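Local coordinates for protein oxygenase-reductase (Streptomyces fradiae, PDB 4OSP) that acts, through this C-terminal SDR-family ketoreductase domain of UrdM, in reducing the C-6 ketone of angucyclinones in the urdamycin pathway, probably with NADPH as hydride donor, at residues S24-G29 against R51-E56; A31-L36 against V43-S48. One frame throughout, in Å; residues are numbered along the deposited sequence.

Contact 1: residues S24-G29 against R51-E56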
ATOM      1  N   SER B  24      -4.729  23.273 -17.922  1.00 27.95           N
ATOM      2  CA  SER B  24      -3.624  22.969 -18.804  1.00 29.47           C
ATOM      3  C   SER B  24      -2.839  24.229 -19.244  1.00 32.47           C
ATOM      4  O   SER B  24      -1.997  24.171 -20.162  1.00 30.87           O
ATOM      5  CB  SER B  24      -4.198  22.266 -20.027  1.00 28.44           C
ATOM      6  OG  SER B  24      -3.214  21.515 -20.674  1.00 31.71           O
ATOM      7  N   SER B  25      -3.119  25.362 -18.608  1.00 33.20           N
ATOM      8  CA  SER B  25      -2.518  26.615 -19.031  1.00 38.32           C
ATOM      9  C   SER B  25      -1.233  26.943 -18.247  1.00 40.46           C
ATOM     10  O   SER B  25      -0.476  27.839 -18.633  1.00 41.06           O
ATOM     11  CB  SER B  25      -3.539  27.757 -18.936  1.00 40.45           C
ATOM     12  OG  SER B  25      -3.911  28.011 -17.588  1.00 43.12           O
ATOM     13  N   ARG B  26      -0.981  26.175 -17.181  1.00 41.07           N
ATOM     14  CA  ARG B  26       0.076  26.457 -16.200  1.00 40.96           C
ATOM     15  C   ARG B  26       0.704  25.165 -15.659  1.00 37.34           C
ATOM     16  O   ARG B  26       0.037  24.117 -15.605  1.00 34.06           O
ATOM     17  CB  ARG B  26      -0.511  27.230 -15.007  1.00 46.19           C
ATOM     18  CG  ARG B  26      -0.824  28.692 -15.269  1.00 56.56           C
ATOM     19  CD  ARG B  26       0.389  29.584 -15.035  1.00 64.33           C
ATOM     20  NE  ARG B  26       0.121  30.974 -15.409  1.00 72.63           N
ATOM     21  CZ  ARG B  26       0.331  31.487 -16.623  1.00 73.87           C
ATOM     22  NH1 ARG B  26       0.823  30.730 -17.602  1.00 73.91           N
ATOM     23  NH2 ARG B  26       0.048  32.763 -16.858  1.00 71.52           N
ATOM     24  N   GLY B  27       1.974  25.255 -15.246  1.00 32.96           N
ATOM     25  CA  GLY B  27       2.619  24.228 -14.406  1.00 29.80           C
ATOM     26  C   GLY B  27       2.606  22.819 -14.975  1.00 27.93           C
ATOM     27  O   GLY B  27       2.870  22.619 -16.165  1.00 27.80           O
ATOM     28  N   ILE B  28       2.283  21.842 -14.124  1.00 26.98           N
ATOM     29  CA  ILE B  28       2.229  20.421 -14.531  1.00 24.78           C
ATOM     30  C   ILE B  28       1.298  20.183 -15.729  1.00 23.46           C
ATOM     31  O   ILE B  28       1.671  19.493 -16.682  1.00 24.14           O
ATOM     32  CB  ILE B  28       1.838  19.497 -13.344  1.00 25.26           C
ATOM     33  CG1 ILE B  28       3.002  19.379 -12.347  1.00 25.15           C
ATOM     34  CG2 ILE B  28       1.420  18.113 -13.839  1.00 25.36           C
ATOM     35  CD1 ILE B  28       2.580  18.968 -10.944  1.00 24.52           C
ATOM     36  N   GLY B  29       0.102  20.763 -15.690  1.00 22.08           N
ATOM     37  CA  GLY B  29      -0.834  20.652 -16.812  1.00 21.68           C
ATOM     38  C   GLY B  29      -0.196  21.108 -18.111  1.00 22.78           C
ATOM     39  O   GLY B  29      -0.177  20.368 -19.116  1.00 22.37           O
ATOM     40  N   ARG B  51      -8.079  32.821 -20.846  1.00 51.26           N
ATOM     41  CA  ARG B  51      -8.002  32.439 -22.263  1.00 49.08           C
ATOM     42  C   ARG B  51      -6.613  32.678 -22.873  1.00 47.34           C
ATOM     43  O   ARG B  51      -6.165  31.908 -23.724  1.00 45.85           O
ATOM     44  CB  ARG B  51      -9.084  33.172 -23.075  1.00 50.35           C
ATOM     45  CG  ARG B  51      -8.988  33.027 -24.596  1.00 50.28           C
ATOM     46  CD  ARG B  51      -9.348  31.622 -25.080  1.00 51.31           C
ATOM     47  NE  ARG B  51     -10.793  31.372 -25.088  1.00 50.36           N
ATOM     48  CZ  ARG B  51     -11.369  30.241 -25.506  1.00 48.20           C
ATOM     49  NH1 ARG B  51     -10.630  29.235 -25.960  1.00 47.77           N
ATOM     50  NH2 ARG B  51     -12.688  30.114 -25.461  1.00 43.04           N
ATOM     51  N   GLU B  52      -5.941  33.738 -22.427  1.00 45.89           N
ATOM     52  CA  GLU B  52      -4.620  34.097 -22.949  1.00 44.58           C
ATOM     53  C   GLU B  52      -3.563  33.049 -22.621  1.00 41.25           C
ATOM     54  O   GLU B  52      -2.803  32.626 -23.501  1.00 38.25           O
ATOM     55  CB  GLU B  52      -4.173  35.470 -22.421  1.00 47.83           C
ATOM     56  CG  GLU B  52      -4.661  36.652 -23.247  1.00 51.02           C
ATOM     57  CD  GLU B  52      -6.109  37.015 -22.967  1.00 57.09           C
ATOM     58  OE1 GLU B  52      -6.601  36.742 -21.844  1.00 60.06           O
ATOM     59  OE2 GLU B  52      -6.759  37.583 -23.871  1.00 57.76           O
ATOM     60  N   ALA B  53      -3.507  32.644 -21.351  1.00 38.83           N
ATOM     61  CA  ALA B  53      -2.531  31.650 -20.909  1.00 35.46           C
ATOM     62  C   ALA B  53      -2.730  30.328 -21.642  1.00 35.24           C
ATOM     63  O   ALA B  53      -1.756  29.628 -21.950  1.00 36.23           O
ATOM     64  CB  ALA B  53      -2.618  31.444 -19.411  1.00 35.61           C
ATOM     65  N   ALA B  54      -3.989  29.995 -21.931  1.00 31.17           N
ATOM     66  CA  ALA B  54      -4.296  28.773 -22.662  1.00 30.91           C
ATOM     67  C   ALA B  54      -3.807  28.870 -24.109  1.00 30.90           C
ATOM     68  O   ALA B  54      -3.251  27.910 -24.655  1.00 29.23           O
ATOM     69  CB  ALA B  54      -5.784  28.479 -22.609  1.00 28.32           C
ATOM     70  N   ASP B  55      -4.011  30.036 -24.717  1.00 30.89           N
ATOM     71  CA  ASP B  55      -3.532  30.303 -26.072  1.00 32.30           C
ATOM     72  C   ASP B  55      -2.009  30.325 -26.165  1.00 30.65           C
ATOM     73  O   ASP B  55      -1.441  30.018 -27.211  1.00 31.14           O
ATOM     74  CB  ASP B  55      -4.137  31.607 -26.609  1.00 32.95           C
ATOM     75  CG  ASP B  55      -5.625  31.487 -26.869  1.00 35.82           C
ATOM     76  OD1 ASP B  55      -6.076  30.378 -27.226  1.00 37.35           O
ATOM     77  OD2 ASP B  55      -6.350  32.491 -26.709  1.00 38.90           O
ATOM     78  N   GLU B  56      -1.352  30.657 -25.062  1.00 31.81           N
ATOM     79  CA  GLU B  56       0.110  30.620 -25.001  1.00 34.31           C
ATOM     80  C   GLU B  56       0.666  29.182 -25.090  1.00 32.93           C
ATOM     81  O   GLU B  56       1.645  28.925 -25.815  1.00 30.69           O
ATOM     82  CB  GLU B  56       0.602  31.313 -23.738  1.00 39.80           C
ATOM     83  CG  GLU B  56       2.007  31.888 -23.856  1.00 51.87           C
ATOM     84  CD  GLU B  56       2.408  32.737 -22.647  1.00 60.44           C
ATOM     85  OE1 GLU B  56       1.691  32.706 -21.610  1.00 59.31           O
ATOM     86  OE2 GLU B  56       3.446  33.440 -22.736  1.00 63.26           O
TER

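Contact 2: residues A31-L36 against V43-S48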
ATOM      1  N   ALA B  31       2.987  21.510 -19.021  1.00 23.04           N
ATOM      2  CA  ALA B  31       4.078  20.655 -19.505  1.00 22.62           C
ATOM      3  C   ALA B  31       3.559  19.324 -20.054  1.00 23.06           C
ATOM      4  O   ALA B  31       4.116  18.775 -21.031  1.00 23.40           O
ATOM      5  CB  ALA B  31       5.097  20.417 -18.406  1.00 21.70           C
ATOM      6  N   THR B  32       2.501  18.805 -19.428  1.00 21.94           N
ATOM      7  CA  THR B  32       1.872  17.572 -19.886  1.00 21.96           C
ATOM      8  C   THR B  32       1.297  17.754 -21.284  1.00 22.25           C
ATOM      9  O   THR B  32       1.564  16.935 -22.185  1.00 21.41           O
ATOM     10  CB  THR B  32       0.764  17.095 -18.923  1.00 22.50           C
ATOM     11  OG1 THR B  32       1.333  16.836 -17.631  1.00 22.55           O
ATOM     12  CG2 THR B  32       0.115  15.822 -19.449  1.00 21.21           C
ATOM     13  N   ALA B  33       0.529  18.835 -21.467  1.00 21.60           N
ATOM     14  CA  ALA B  33      -0.017  19.162 -22.783  1.00 22.57           C
ATOM     15  C   ALA B  33       1.107  19.276 -23.825  1.00 23.78           C
ATOM     16  O   ALA B  33       1.003  18.729 -24.935  1.00 25.31           O
ATOM     17  CB  ALA B  33      -0.853  20.440 -22.728  1.00 22.02           C
ATOM     18  N   ILE B  34       2.191  19.947 -23.451  1.00 24.42           N
ATOM     19  CA  ILE B  34       3.347  20.093 -24.339  1.00 24.90           C
ATOM     20  C   ILE B  34       3.990  18.744 -24.725  1.00 25.32           C
ATOM     21  O   ILE B  34       4.261  18.491 -25.908  1.00 26.22           O
ATOM     22  CB  ILE B  34       4.388  21.082 -23.747  1.00 25.88           C
ATOM     23  CG1 ILE B  34       3.842  22.519 -23.814  1.00 26.23           C
ATOM     24  CG2 ILE B  34       5.736  20.965 -24.462  1.00 25.14           C
ATOM     25  CD1 ILE B  34       4.586  23.526 -22.947  1.00 26.77           C
ATOM     26  N   ARG B  35       4.215  17.873 -23.742  1.00 24.74           N
ATOM     27  CA  ARG B  35       4.875  16.595 -24.027  1.00 24.63           C
ATOM     28  C   ARG B  35       4.008  15.672 -24.903  1.00 24.38           C
ATOM     29  O   ARG B  35       4.518  15.021 -25.824  1.00 24.83           O
ATOM     30  CB  ARG B  35       5.336  15.885 -22.732  1.00 24.17           C
ATOM     31  CG  ARG B  35       6.016  14.530 -22.957  1.00 23.48           C
ATOM     32  CD  ARG B  35       7.313  14.668 -23.742  1.00 24.59           C
ATOM     33  NE  ARG B  35       7.782  13.403 -24.323  1.00 24.81           N
ATOM     34  CZ  ARG B  35       8.727  12.638 -23.778  1.00 25.18           C
ATOM     35  NH1 ARG B  35       9.300  12.994 -22.632  1.00 25.62           N
ATOM     36  NH2 ARG B  35       9.106  11.519 -24.376  1.00 23.77           N
ATOM     37  N   LEU B  36       2.706  15.627 -24.620  1.00 23.42           N
ATOM     38  CA  LEU B  36       1.763  14.866 -25.446  1.00 23.74           C
ATOM     39  C   LEU B  36       1.772  15.326 -26.905  1.00 24.07           C
ATOM     40  O   LEU B  36       1.919  14.509 -27.815  1.00 24.25           O
ATOM     41  CB  LEU B  36       0.344  14.924 -24.860  1.00 22.16           C
ATOM     42  CG  LEU B  36       0.152  14.244 -23.500  1.00 22.03           C
ATOM     43  CD1 LEU B  36      -1.267  14.455 -22.979  1.00 22.78           C
ATOM     44  CD2 LEU B  36       0.505  12.764 -23.539  1.00 21.12           C
ATOM     45  N   VAL B  43      -3.991  18.155 -28.931  1.00 21.71           N
ATOM     46  CA  VAL B  43      -4.281  18.385 -27.521  1.00 21.33           C
ATOM     47  C   VAL B  43      -5.242  19.541 -27.314  1.00 22.22           C
ATOM     48  O   VAL B  43      -5.061  20.628 -27.875  1.00 22.80           O
ATOM     49  CB  VAL B  43      -2.992  18.665 -26.709  1.00 20.50           C
ATOM     50  CG1 VAL B  43      -3.310  18.854 -25.230  1.00 19.19           C
ATOM     51  CG2 VAL B  43      -1.968  17.550 -26.908  1.00 19.84           C
ATOM     52  N   ALA B  44      -6.268  19.296 -26.505  1.00 22.31           N
ATOM     53  CA  ALA B  44      -7.143  20.350 -26.042  1.00 22.59           C
ATOM     54  C   ALA B  44      -6.605  20.898 -24.731  1.00 22.95           C
ATOM     55  O   ALA B  44      -6.561  20.198 -23.724  1.00 22.61           O
ATOM     56  CB  ALA B  44      -8.564  19.830 -25.875  1.00 22.66           C
ATOM     57  N   VAL B  45      -6.150  22.142 -24.769  1.00 24.10           N
ATOM     58  CA  VAL B  45      -5.645  22.810 -23.587  1.00 24.99           C
ATOM     59  C   VAL B  45      -6.829  23.465 -22.920  1.00 26.03           C
ATOM     60  O   VAL B  45      -7.447  24.360 -23.493  1.00 27.68           O
ATOM     61  CB  VAL B  45      -4.596  23.885 -23.955  1.00 26.62           C
ATOM     62  CG1 VAL B  45      -4.143  24.662 -22.721  1.00 25.21           C
ATOM     63  CG2 VAL B  45      -3.409  23.248 -24.661  1.00 27.06           C
ATOM     64  N   HIS B  46      -7.164  22.996 -21.724  1.00 25.93           N
ATOM     65  CA  HIS B  46      -8.258  23.567 -20.959  1.00 26.90           C
ATOM     66  C   HIS B  46      -7.745  24.500 -19.898  1.00 29.32           C
ATOM     67  O   HIS B  46      -6.679  24.277 -19.341  1.00 31.41           O
ATOM     68  CB  HIS B  46      -9.091  22.471 -20.288  1.00 24.63           C
ATOM     69  CG  HIS B  46      -9.966  22.974 -19.179  1.00 22.60           C
ATOM     70  ND1 HIS B  46      -9.543  23.041 -17.867  1.00 22.13           N
ATOM     71  CD2 HIS B  46     -11.231  23.455 -19.192  1.00 21.98           C
ATOM     72  CE1 HIS B  46     -10.513  23.532 -17.120  1.00 21.43           C
ATOM     73  NE2 HIS B  46     -11.552  23.784 -17.897  1.00 21.78           N
ATOM     74  N   CYS B  47      -8.525  25.538 -19.615  1.00 33.00           N
ATOM     75  CA  CYS B  47      -8.339  26.368 -18.427  1.00 36.52           C
ATOM     76  C   CYS B  47      -9.692  26.873 -17.959  1.00 35.70           C
ATOM     77  O   CYS B  47     -10.645  26.938 -18.742  1.00 34.63           O
ATOM     78  CB  CYS B  47      -7.404  27.553 -18.709  1.00 39.61           C
ATOM     79  SG  CYS B  47      -6.898  28.475 -17.223  1.00 46.34           S
ATOM     80  N   SER B  48      -9.771  27.235 -16.683  1.00 36.99           N
ATOM     81  CA  SER B  48     -11.020  27.688 -16.093  1.00 38.73           C
ATOM     82  C   SER B  48     -11.467  29.093 -16.527  1.00 42.73           C
ATOM     83  O   SER B  48     -12.653  29.304 -16.757  1.00 43.26           O
ATOM     84  CB  SER B  48     -10.976  27.568 -14.570  1.00 36.71           C
ATOM     85  OG  SER B  48     -11.292  26.240 -14.165  1.00 35.87           O
TER

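Contact 1: residues S24-G29 against R51-E56
A53 points its methyl group at S25 and R26 and is the bump on which this contact is built. S25 and R26 lie in the glycine-rich loop of the SDR Rossmann fold, whose sequence TGSSRGIG includes S24-G29. A53 and A54 lie in the first turns of helix 51-63.

S25 approaches with CB first. This atom lies 3.8 Å from A53 CB and 3.8 Å from A54 N, so it rests on the helix backbone as well as on the methyl. The S25 hydroxyl stands between the backbone N and the carbonyl carbon (chi1 66°), and OG comes only to 4.1 Å of A53 CB. A54 CB packs more loosely, 4.4 Å from S25 CB.

R26 reaches the same methyl by a detour. Its chain leaves beside its own backbone N and then bends sharply at chi2 (-87°). The bend brings the guanidinium back flat, with one face over A53 CB. NH2 is 3.9 Å from that methyl, and CZ and NH1 are scarcely farther.

E56 OE1 is 4.6 Å from R26 NH1, too far for a salt bridge. It also makes a long, weak ion pair with R30.

S25, R26 and I28 bind NADP(+) in this protein, although this chain carries none. The contact is held by van der Waals packing, with no polar bond across it. R26 meets A53 CB with one guanidinium face and makes no hydrogen bond to 51-56, which is consistent with its N-H groups serving the cofactor.

Contact 2: residues A31-L36 against V43-S48
V43 fits its forked side chain between A33 and L36, two residues one helical turn apart. The site belongs to the first beta-alpha-beta unit of the Rossmann fold: strand 18-21, helix 27-38, strand 42-47. The helix is the crossover, and 31-36 runs back along strand 43-47 almost antiparallel, at 169°. The axes come within 9.0 Å. This is close spacing, and the small A33 is what faces the strand at the tightest point.

The two branches of V43 do different work. CG1, anti to the backbone N (chi1 -178°), butts against A33 CB at 3.8 Å. CG2 turns the other way and enters the shallow hollow between the A33 carbonyl and L36, where L36 CB is 4.1 Å away. L36 therefore meets the strand with the root of its side chain. The L36 side chain also packs on A19 and V21 of strand 18-21 and on L14.

A33 is in turn a knob for the strand. Its methyl sits between V43 CG1 and V45 CG2, with V45 the looser neighbour at 4.3 Å. V45 is shared, because T57 and V58 of helix 51-63 also pack on it.

On the outer side of the helix, R35 makes salt bridges to E39, to D236 and to D245 of the second subunit.

No hydrogen bond passes between the two segments. The contact is buried and apolar between side chains; the A33 carbonyl also takes part, its O 3.8 Å from V43 CG2.

After strand 18-21 the chain enters the glycine-rich loop at S24-G29, runs down helix 27-38, turns, and returns along strand 42-47 to helix 51-63. Contact 2 closes the short inner loop, with six residues between its segments. Contact 1 closes the longer one of 21 residues, and the whole of contact 2 falls within its span. The two do not cross. Contact 2 ties the crossover helix to the second strand; contact 1 ties the cofactor loop to the next helix. Their centres are 7 Å apart. S24 joins them: its N probably hydrogen-bonds H46 O at 2.6 Å, and its hydroxyl packs on A33.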